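Local atomic coordinates of adhesion and penetration protein autotransporter (Haemophilus influenzae, PDB entry 3SYJ), a protein that promotes bacterial adherence to and invasion of host cells, self-associates in bacterial aggregation, and is probably a serine protease of the autotransporter family. Residues F124-A129 with R403-G408; R455-L460 with G477-L482; V63-I68 with A128-M133. One frame throughout, in Å; residues are numbered along the deposited sequence.

How the contacts relate
Contacts 1 and 3 share Ala128 and Ala129, and their centres lie 11 Å apart: one loop of the protease domain first crosses a β-helix strand and then runs past the 63-68 hairpin. Val125 N lies 2.8 Å from Asn65 O, a probable hydrogen bond that joins the two. Contact 2 pairs two successive coils of the β-helix, its centre 14 Å from that of contact 1 and 23 Å from that of contact 3. Arg455 links it to the loop through a weak, probable hydrogen bond, Arg455 NH2 to Thr126 O at 3.2 Å, and by NH1 packing against Ala129 CB. All three lie away from Ser218, assigned by similarity to the protease active site.

Contact 1 of 3, residues F124-A129 with R403-G408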
loop_
_atom_site.group_PDB
_atom_site.type_symbol
_atom_site.label_atom_id
_atom_site.label_comp_id
_atom_site.label_asym_id
_atom_site.label_seq_id
_atom_site.Cartn_x
_atom_site.Cartn_y
_atom_site.Cartn_z
ATOM N N PHE A 124 42.261 -30.171 -37.875
ATOM C CA PHE A 124 41.174 -29.236 -38.183
ATOM C C PHE A 124 41.282 -28.055 -37.227
ATOM O O PHE A 124 41.464 -28.251 -36.027
ATOM C CB PHE A 124 39.797 -29.873 -37.995
ATOM C CG PHE A 124 39.441 -30.905 -39.028
ATOM C CD1 PHE A 124 40.242 -31.115 -40.133
ATOM C CD2 PHE A 124 38.270 -31.647 -38.901
ATOM C CE1 PHE A 124 39.893 -32.068 -41.084
ATOM C CE2 PHE A 124 37.915 -32.594 -39.853
ATOM C CZ PHE A 124 38.726 -32.806 -40.943
ATOM N N VAL A 125 41.165 -26.835 -37.748
ATOM C CA VAL A 125 41.226 -25.648 -36.900
ATOM C C VAL A 125 39.872 -25.376 -36.257
ATOM O O VAL A 125 38.862 -25.296 -36.946
ATOM C CB VAL A 125 41.689 -24.399 -37.688
ATOM C CG1 VAL A 125 41.574 -23.139 -36.814
ATOM C CG2 VAL A 125 43.112 -24.589 -38.216
ATOM N N THR A 126 39.857 -25.227 -34.937
ATOM C CA THR A 126 38.606 -25.088 -34.196
ATOM C C THR A 126 38.300 -23.646 -33.777
ATOM O O THR A 126 37.150 -23.305 -33.509
ATOM C CB THR A 126 38.642 -25.937 -32.917
ATOM O OG1 THR A 126 39.801 -25.581 -32.149
ATOM C CG2 THR A 126 38.681 -27.444 -33.256
ATOM N N GLU A 127 39.328 -22.803 -33.707
ATOM C CA GLU A 127 39.192 -21.471 -33.107
ATOM C C GLU A 127 38.441 -20.467 -33.976
ATOM O O GLU A 127 37.940 -19.464 -33.476
ATOM C CB GLU A 127 40.569 -20.903 -32.732
ATOM C CG GLU A 127 41.246 -21.560 -31.524
ATOM C CD GLU A 127 41.893 -22.899 -31.849
ATOM O OE1 GLU A 127 41.942 -23.257 -33.044
ATOM O OE2 GLU A 127 42.348 -23.594 -30.904
ATOM N N ALA A 128 38.366 -20.738 -35.274
ATOM C CA ALA A 128 37.754 -19.809 -36.219
ATOM C C ALA A 128 37.201 -20.528 -37.446
ATOM O O ALA A 128 37.731 -21.563 -37.869
ATOM C CB ALA A 128 38.775 -18.753 -36.650
ATOM N N ALA A 129 36.141 -19.969 -38.020
ATOM C CA ALA A 129 35.563 -20.496 -39.244
ATOM C C ALA A 129 36.402 -20.015 -40.412
ATOM O O ALA A 129 36.760 -18.844 -40.474
ATOM C CB ALA A 129 34.131 -20.011 -39.394
ATOM N N ARG A 403 45.319 -34.069 -29.364
ATOM C CA ARG A 403 44.098 -33.285 -29.248
ATOM C C ARG A 403 43.152 -33.622 -30.395
ATOM O O ARG A 403 43.547 -33.609 -31.564
ATOM C CB ARG A 403 44.427 -31.790 -29.283
ATOM C CG ARG A 403 43.432 -30.896 -28.570
ATOM C CD ARG A 403 43.725 -29.432 -28.863
ATOM N NE ARG A 403 43.327 -29.102 -30.223
ATOM C CZ ARG A 403 43.128 -27.869 -30.674
ATOM N NH1 ARG A 403 43.307 -26.821 -29.873
ATOM N NH2 ARG A 403 42.745 -27.688 -31.930
ATOM N N LEU A 404 41.903 -33.923 -30.061
ATOM C CA LEU A 404 40.888 -34.163 -31.073
ATOM C C LEU A 404 40.183 -32.847 -31.389
ATOM O O LEU A 404 39.800 -32.113 -30.479
ATOM C CB LEU A 404 39.889 -35.235 -30.602
ATOM C CG LEU A 404 38.802 -35.687 -31.589
ATOM C CD1 LEU A 404 38.384 -37.143 -31.359
ATOM C CD2 LEU A 404 37.575 -34.769 -31.564
ATOM N N SER A 405 40.038 -32.550 -32.681
ATOM C CA SER A 405 39.331 -31.361 -33.150
ATOM C C SER A 405 37.903 -31.693 -33.573
ATOM O O SER A 405 37.685 -32.487 -34.496
ATOM C CB SER A 405 40.063 -30.755 -34.347
ATOM O OG SER A 405 41.323 -30.233 -33.974
ATOM N N LYS A 406 36.933 -31.081 -32.907
ATOM C CA LYS A 406 35.528 -31.313 -33.232
ATOM C C LYS A 406 34.920 -30.082 -33.874
ATOM O O LYS A 406 34.860 -29.017 -33.261
ATOM C CB LYS A 406 34.726 -31.706 -31.983
ATOM C CG LYS A 406 33.219 -31.395 -32.069
ATOM C CD LYS A 406 32.451 -32.487 -32.795
ATOM C CE LYS A 406 30.960 -32.165 -32.929
ATOM N NZ LYS A 406 30.685 -31.087 -33.915
ATOM N N ILE A 407 34.481 -30.232 -35.117
ATOM C CA ILE A 407 33.836 -29.136 -35.828
ATOM C C ILE A 407 32.534 -29.611 -36.457
ATOM O O ILE A 407 32.123 -30.747 -36.253
ATOM C CB ILE A 407 34.755 -28.516 -36.906
ATOM C CG1 ILE A 407 35.210 -29.570 -37.916
ATOM C CG2 ILE A 407 35.962 -27.859 -36.268
ATOM C CD1 ILE A 407 36.074 -28.994 -39.026
ATOM N N GLY A 408 31.886 -28.741 -37.221
ATOM C CA GLY A 408 30.578 -29.047 -37.763
ATOM C C GLY A 408 29.485 -28.737 -36.753
ATOM O O GLY A 408 29.715 -28.747 -35.537
#
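Ser405 OG donates to the carbonyl oxygen Phe124 O over 2.9 Å. The hydroxyl lies in the carbonyl plane and on a lone pair, with a C=O...OG angle of 144°. The Ser405 side chain points at the loop, with OG anti to its own carbonyl carbon, and Ser405 CB rests 3.8 Å from Thr126 CG2.

A second polar link lies further along the loop. Glu127 OE2 reaches Arg403 NH1 at 3.5 Å, a rather long salt bridge. OE2 meets the guanidinium at its edge and in its plane, and the carboxylate is turned 26° from that plane; the arginine chain bends at chi3 to present this edge. The other ends of the pair share one partner, since Tyr96 OH hydrogen-bonds both Glu127 OE1 and Arg403 NH2, while Phe94 makes a cation-pi contact with the arginine. Thr126 OG1 is only 3.6 Å from Arg403 NH2, but its hydrogen bond is to Ser425 OG.

This is an interdomain contact: residues 124-129 form a loop of the S6 protease domain, and residues 403-407 are a strand of the parallel β-helix that follows it, one rung between strands 384-386 and 423-427. The loop runs across the strand, their directions differing by 81°.

Beyond Ser405 the interface becomes apolar. Ile407 CD1 approaches Phe124 CD2 to 3.4 Å, obliquely to the ring, and the two side chains cross at about a right angle. Ile407 CG2 lies 4.1 Å from Thr126 CG2. Lys406 points away from the loop, and its ammonium is held by carbonyls: NZ donates to Ile407 O over 2.8 Å from above the carbonyl plane, and it also bonds Asp428 O and Gly410 O.

Contact 2 of 3, residues R455-L460 with G477-L482; sequences RGTVQL and GGRLDL
Leu480 CD1 sits 3.9 Å from Val458 CG1 and 4.2 Å from Leu460 CD2, forming an apolar centre in the interior of the β-helix. Leu480 CG is anti to its backbone N (chi1 170°), and the turn at chi2 then brings CD1 back toward the neighbouring coil. Beside this cluster, Leu460 and Leu482 lie alongside each other and point the same way, CD1 to CD2 3.9 Å.

The backbones that carry these side chains are in parallel register, Thr457 with Arg479, Val458 with Leu480 and Gln459 with Asp481. Their axes pass 4.6 Å apart at 11°. Four bonds zip them together: Arg479 N to Gly456 O, Val458 N to Arg479 O, Asp481 N to Val458 O and Leu460 N to Asp481 O.

On the opposite face Thr457 OG1 lies against Arg479 CB at 3.5 Å, and the arginine's end leads away to a salt bridge with Glu545. Gln459 and Asp481 run side by side. A water probably bridges Gln459 OE1 (2.8 Å) and Asp481 OD2, the latter at a short 2.5 Å that makes its geometry doubtful; Lys430 NZ also bonds OE1, and His504 N bonds Asp481 OD1.

Strand 455-460 pairs next with strand 430-433, and strand 478-481 with strand 499-502, while Leu487 of strand 487-489 closes over the inner leucines.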
loop_
_atom_site.group_PDB
_atom_site.type_symbol
_atom_site.label_atom_id
_atom_site.label_comp_id
_atom_site.label_asym_id
_atom_site.label_seq_id
_atom_site.Cartn_x
_atom_site.Cartn_y
_atom_site.Cartn_z
ATOM N N ARG A 455 31.035 -21.130 -31.021
ATOM C CA ARG A 455 30.019 -21.894 -31.747
ATOM C C ARG A 455 29.661 -23.209 -31.053
ATOM O O ARG A 455 28.626 -23.809 -31.340
ATOM C CB ARG A 455 30.480 -22.198 -33.178
ATOM C CG ARG A 455 30.784 -20.981 -34.032
ATOM C CD ARG A 455 31.495 -21.402 -35.325
ATOM N NE ARG A 455 32.795 -21.999 -35.031
ATOM C CZ ARG A 455 33.558 -22.635 -35.913
ATOM N NH1 ARG A 455 33.158 -22.778 -37.177
ATOM N NH2 ARG A 455 34.732 -23.128 -35.530
ATOM N N GLY A 456 30.520 -23.661 -30.150
ATOM C CA GLY A 456 30.407 -25.005 -29.608
ATOM C C GLY A 456 29.723 -25.144 -28.261
ATOM O O GLY A 456 29.547 -24.170 -27.529
ATOM N N THR A 457 29.339 -26.382 -27.942
ATOM C CA THR A 457 28.693 -26.713 -26.675
ATOM C C THR A 457 29.190 -28.051 -26.130
ATOM O O THR A 457 29.261 -29.050 -26.849
ATOM C CB THR A 457 27.149 -26.802 -26.828
ATOM O OG1 THR A 457 26.614 -25.517 -27.169
ATOM C CG2 THR A 457 26.494 -27.291 -25.536
ATOM N N VAL A 458 29.534 -28.072 -24.853
ATOM C CA VAL A 458 29.806 -29.324 -24.178
ATOM C C VAL A 458 28.648 -29.591 -23.235
ATOM O O VAL A 458 28.329 -28.756 -22.395
ATOM C CB VAL A 458 31.119 -29.271 -23.379
ATOM C CG1 VAL A 458 31.171 -30.399 -22.376
ATOM C CG2 VAL A 458 32.325 -29.316 -24.324
ATOM N N GLN A 459 28.016 -30.749 -23.395
ATOM C CA GLN A 459 26.858 -31.134 -22.593
ATOM C C GLN A 459 27.210 -32.344 -21.727
ATOM O O GLN A 459 27.778 -33.325 -22.215
ATOM C CB GLN A 459 25.673 -31.456 -23.510
ATOM C CG GLN A 459 24.459 -32.076 -22.830
ATOM C CD GLN A 459 23.392 -32.473 -23.836
ATOM O OE1 GLN A 459 23.033 -31.692 -24.713
ATOM N NE2 GLN A 459 22.887 -33.699 -23.720
ATOM N N LEU A 460 26.883 -32.266 -20.442
ATOM C CA LEU A 460 27.218 -33.333 -19.503
ATOM C C LEU A 460 26.066 -34.326 -19.370
ATOM O O LEU A 460 24.958 -33.957 -18.976
ATOM C CB LEU A 460 27.556 -32.750 -18.125
ATOM C CG LEU A 460 28.594 -31.626 -18.069
ATOM C CD1 LEU A 460 28.939 -31.266 -16.620
ATOM C CD2 LEU A 460 29.841 -32.021 -18.838
ATOM N N GLY A 477 35.344 -18.793 -26.360
ATOM C CA GLY A 477 34.603 -19.715 -25.518
ATOM C C GLY A 477 33.537 -20.502 -26.245
ATOM O O GLY A 477 33.729 -20.911 -27.392
ATOM N N GLY A 478 32.408 -20.686 -25.563
ATOM C CA GLY A 478 31.339 -21.576 -25.987
ATOM C C GLY A 478 30.473 -21.941 -24.787
ATOM O O GLY A 478 30.614 -21.339 -23.716
ATOM N N ARG A 479 29.592 -22.928 -24.949
ATOM C CA ARG A 479 28.637 -23.273 -23.886
ATOM C C ARG A 479 28.995 -24.558 -23.174
ATOM O O ARG A 479 29.145 -25.605 -23.800
ATOM C CB ARG A 479 27.201 -23.378 -24.429
ATOM C CG ARG A 479 26.493 -22.040 -24.596
ATOM C CD ARG A 479 25.146 -22.161 -25.310
ATOM N NE ARG A 479 24.972 -21.083 -26.283
ATOM C CZ ARG A 479 24.702 -19.823 -25.958
ATOM N NH1 ARG A 479 24.559 -19.483 -24.688
ATOM N NH2 ARG A 479 24.567 -18.902 -26.894
ATOM N N LEU A 480 29.147 -24.471 -21.862
ATOM C CA LEU A 480 29.210 -25.654 -21.025
ATOM C C LEU A 480 27.811 -25.835 -20.450
ATOM O O LEU A 480 27.381 -25.063 -19.588
ATOM C CB LEU A 480 30.240 -25.486 -19.903
ATOM C CG LEU A 480 30.217 -26.566 -18.817
ATOM C CD1 LEU A 480 30.406 -27.946 -19.427
ATOM C CD2 LEU A 480 31.258 -26.312 -17.723
ATOM N N ASP A 481 27.091 -26.828 -20.964
ATOM C CA ASP A 481 25.736 -27.129 -20.502
ATOM C C ASP A 481 25.778 -28.233 -19.454
ATOM O O ASP A 481 25.947 -29.408 -19.780
ATOM C CB ASP A 481 24.832 -27.535 -21.676
ATOM C CG ASP A 481 23.471 -28.053 -21.217
ATOM O OD1 ASP A 481 23.011 -27.657 -20.125
ATOM O OD2 ASP A 481 22.858 -28.857 -21.955
ATOM N N LEU A 482 25.622 -27.834 -18.196
ATOM C CA LEU A 482 25.672 -28.747 -17.064
ATOM C C LEU A 482 24.563 -29.797 -17.106
ATOM O O LEU A 482 24.657 -30.841 -16.456
ATOM C CB LEU A 482 25.577 -27.953 -15.766
ATOM C CG LEU A 482 26.674 -26.908 -15.587
ATOM C CD1 LEU A 482 26.495 -26.249 -14.255
ATOM C CD2 LEU A 482 28.035 -27.574 -15.684
HETATM O O HOH W 1 32.863 -23.172 -28.598
HETATM O O HOH W 2 23.180 -28.894 -24.416
#

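Contact 3 of 3, residues V63-I68 with A128-M133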
loop_
_atom_site.group_PDB
_atom_site.type_symbol
_atom_site.label_atom_id
_atom_site.label_comp_id
_atom_site.label_asym_id
_atom_site.label_seq_id
_atom_site.Cartn_x
_atom_site.Cartn_y
_atom_site.Cartn_z
ATOM N N VAL A 63 41.550 -20.821 -45.134
ATOM C CA VAL A 63 40.617 -20.905 -46.254
ATOM C C VAL A 63 39.790 -22.204 -46.252
ATOM O O VAL A 63 38.820 -22.330 -47.001
ATOM C CB VAL A 63 41.347 -20.754 -47.618
ATOM C CG1 VAL A 63 42.079 -19.414 -47.705
ATOM C CG2 VAL A 63 42.317 -21.894 -47.829
ATOM N N GLU A 64 40.182 -23.166 -45.422
ATOM C CA GLU A 64 39.374 -24.358 -45.188
ATOM C C GLU A 64 39.695 -24.840 -43.784
ATOM O O GLU A 64 40.538 -24.248 -43.109
ATOM C CB GLU A 64 39.684 -25.444 -46.215
ATOM C CG GLU A 64 38.446 -25.959 -46.968
ATOM C CD GLU A 64 37.367 -26.540 -46.052
ATOM O OE1 GLU A 64 36.181 -26.183 -46.232
ATOM O OE2 GLU A 64 37.705 -27.346 -45.156
ATOM N N ASN A 65 39.036 -25.907 -43.340
ATOM C CA ASN A 65 39.233 -26.408 -41.985
ATOM C C ASN A 65 40.685 -26.781 -41.678
ATOM O O ASN A 65 41.161 -26.581 -40.558
ATOM C CB ASN A 65 38.287 -27.580 -41.700
ATOM C CG ASN A 65 36.826 -27.169 -41.734
ATOM O OD1 ASN A 65 35.977 -27.891 -42.273
ATOM N ND2 ASN A 65 36.520 -26.001 -41.164
ATOM N N GLN A 66 41.394 -27.324 -42.663
ATOM C CA GLN A 66 42.806 -27.656 -42.467
ATOM C C GLN A 66 43.712 -27.101 -43.565
ATOM O O GLN A 66 44.751 -27.681 -43.860
ATOM C CB GLN A 66 43.013 -29.176 -42.311
ATOM C CG GLN A 66 42.546 -30.030 -43.498
ATOM C CD GLN A 66 42.915 -31.521 -43.364
ATOM O OE1 GLN A 66 43.801 -31.892 -42.587
ATOM N NE2 GLN A 66 42.234 -32.373 -44.133
ATOM N N TYR A 67 43.323 -25.981 -44.171
ATOM C CA TYR A 67 44.148 -25.364 -45.213
ATOM C C TYR A 67 44.339 -23.855 -45.034
ATOM O O TYR A 67 43.420 -23.136 -44.643
ATOM C CB TYR A 67 43.587 -25.648 -46.606
ATOM C CG TYR A 67 43.580 -27.105 -46.980
ATOM C CD1 TYR A 67 44.641 -27.668 -47.672
ATOM C CD2 TYR A 67 42.505 -27.920 -46.644
ATOM C CE1 TYR A 67 44.635 -29.000 -48.018
ATOM C CE2 TYR A 67 42.488 -29.256 -46.983
ATOM C CZ TYR A 67 43.554 -29.791 -47.670
ATOM O OH TYR A 67 43.545 -31.122 -48.011
ATOM N N ILE A 68 45.547 -23.387 -45.324
ATOM C CA ILE A 68 45.839 -21.962 -45.308
ATOM C C ILE A 68 46.367 -21.545 -46.666
ATOM O O ILE A 68 46.593 -22.385 -47.545
ATOM C CB ILE A 68 46.877 -21.601 -44.235
ATOM C CG1 ILE A 68 48.138 -22.456 -44.398
ATOM C CG2 ILE A 68 46.276 -21.767 -42.849
ATOM C CD1 ILE A 68 49.270 -22.053 -43.480
ATOM N N ALA A 128 38.366 -20.738 -35.274
ATOM C CA ALA A 128 37.754 -19.809 -36.219
ATOM C C ALA A 128 37.201 -20.528 -37.446
ATOM O O ALA A 128 37.731 -21.563 -37.869
ATOM C CB ALA A 128 38.775 -18.753 -36.650
ATOM N N ALA A 129 36.141 -19.969 -38.020
ATOM C CA ALA A 129 35.563 -20.496 -39.244
ATOM C C ALA A 129 36.402 -20.015 -40.412
ATOM O O ALA A 129 36.760 -18.844 -40.474
ATOM C CB ALA A 129 34.131 -20.011 -39.394
ATOM N N PRO A 130 36.733 -20.914 -41.344
ATOM C CA PRO A 130 37.519 -20.506 -42.514
ATOM C C PRO A 130 36.799 -19.419 -43.297
ATOM O O PRO A 130 35.594 -19.222 -43.120
ATOM C CB PRO A 130 37.591 -21.784 -43.359
ATOM C CG PRO A 130 37.351 -22.899 -42.393
ATOM C CD PRO A 130 36.408 -22.349 -41.361
ATOM N N ILE A 131 37.533 -18.718 -44.157
ATOM C CA ILE A 131 36.941 -17.687 -44.995
ATOM C C ILE A 131 36.882 -18.171 -46.439
ATOM O O ILE A 131 37.764 -18.899 -46.894
ATOM C CB ILE A 131 37.724 -16.347 -44.895
ATOM C CG1 ILE A 131 36.917 -15.205 -45.498
ATOM C CG2 ILE A 131 39.086 -16.441 -45.560
ATOM C CD1 ILE A 131 37.266 -13.859 -44.908
ATOM N N ASP A 132 35.830 -17.784 -47.149
ATOM C CA ASP A 132 35.694 -18.148 -48.548
ATOM C C ASP A 132 36.638 -17.335 -49.418
ATOM O O ASP A 132 37.009 -16.211 -49.064
ATOM C CB ASP A 132 34.255 -17.940 -49.022
ATOM C CG ASP A 132 33.284 -18.911 -48.385
ATOM O OD1 ASP A 132 33.742 -19.817 -47.661
ATOM O OD2 ASP A 132 32.066 -18.765 -48.611
ATOM N N MET A 133 37.013 -17.914 -50.558
ATOM C CA MET A 133 37.813 -17.235 -51.570
ATOM C C MET A 133 36.971 -16.572 -52.676
ATOM O O MET A 133 35.881 -17.040 -53.015
ATOM C CB MET A 133 38.752 -18.235 -52.231
ATOM C CG MET A 133 39.686 -18.935 -51.281
ATOM S SD MET A 133 40.846 -19.918 -52.228
ATOM C CE MET A 133 41.976 -20.436 -50.948
#
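The methyl of Met133 presses on Val63: Met133 CE lies 3.4 Å from Val63 CB and from Val63 CG1, and 3.5 Å from Val63 CG2. All three separations are tighter than usual carbon-carbon contact, so the methyl is pressed onto the fork of the valine. Met133 gets there with a chain extended beyond CG, and the thioether crosses the valine obliquely.

On the other flank of the valine backbone, Pro130 packs its ring against the start of the turn. Pro130 CG is 3.3 Å from the carbonyl carbon Glu64 C and 3.4 Å from Asn65 ND2, so one corner of the ring, CG, touches both the main chain and the amide. The Asn65 side chain ends near the proline, lying slantwise to it. Between these two packings, Val63 CA makes a CA-H...O contact with Ile131 O at 3.5 Å, the angle at the hydrogen being 150°. Van der Waals contact and this weak interaction therefore hold the segments together, and their touching parts run in roughly opposing directions, 147° apart.

The surface offered by residues 63-68 is a tight β-hairpin. A type I turn from Glu64 to Tyr67 joins strand 61-64 to strand 67-69, and Val63 N bonds Tyr67 O across it. Within the turn, Asn65 N donates to Glu64 OE2 over 2.7 Å. The N-H points almost straight at the oxygen, at 164°, but meets it from above the carboxylate plane, which draws the glutamate back over its own turn.

Both segments belong to the S6 protease domain. Ile131 shares a backbone hydrogen bond with Leu62 of strand 61-64, and Asp132 one with Ile234 of strand 231-238, and helix 256-266 lies close by, with Phe259 and Phe263 against Glu64 and Lys256 against Met133.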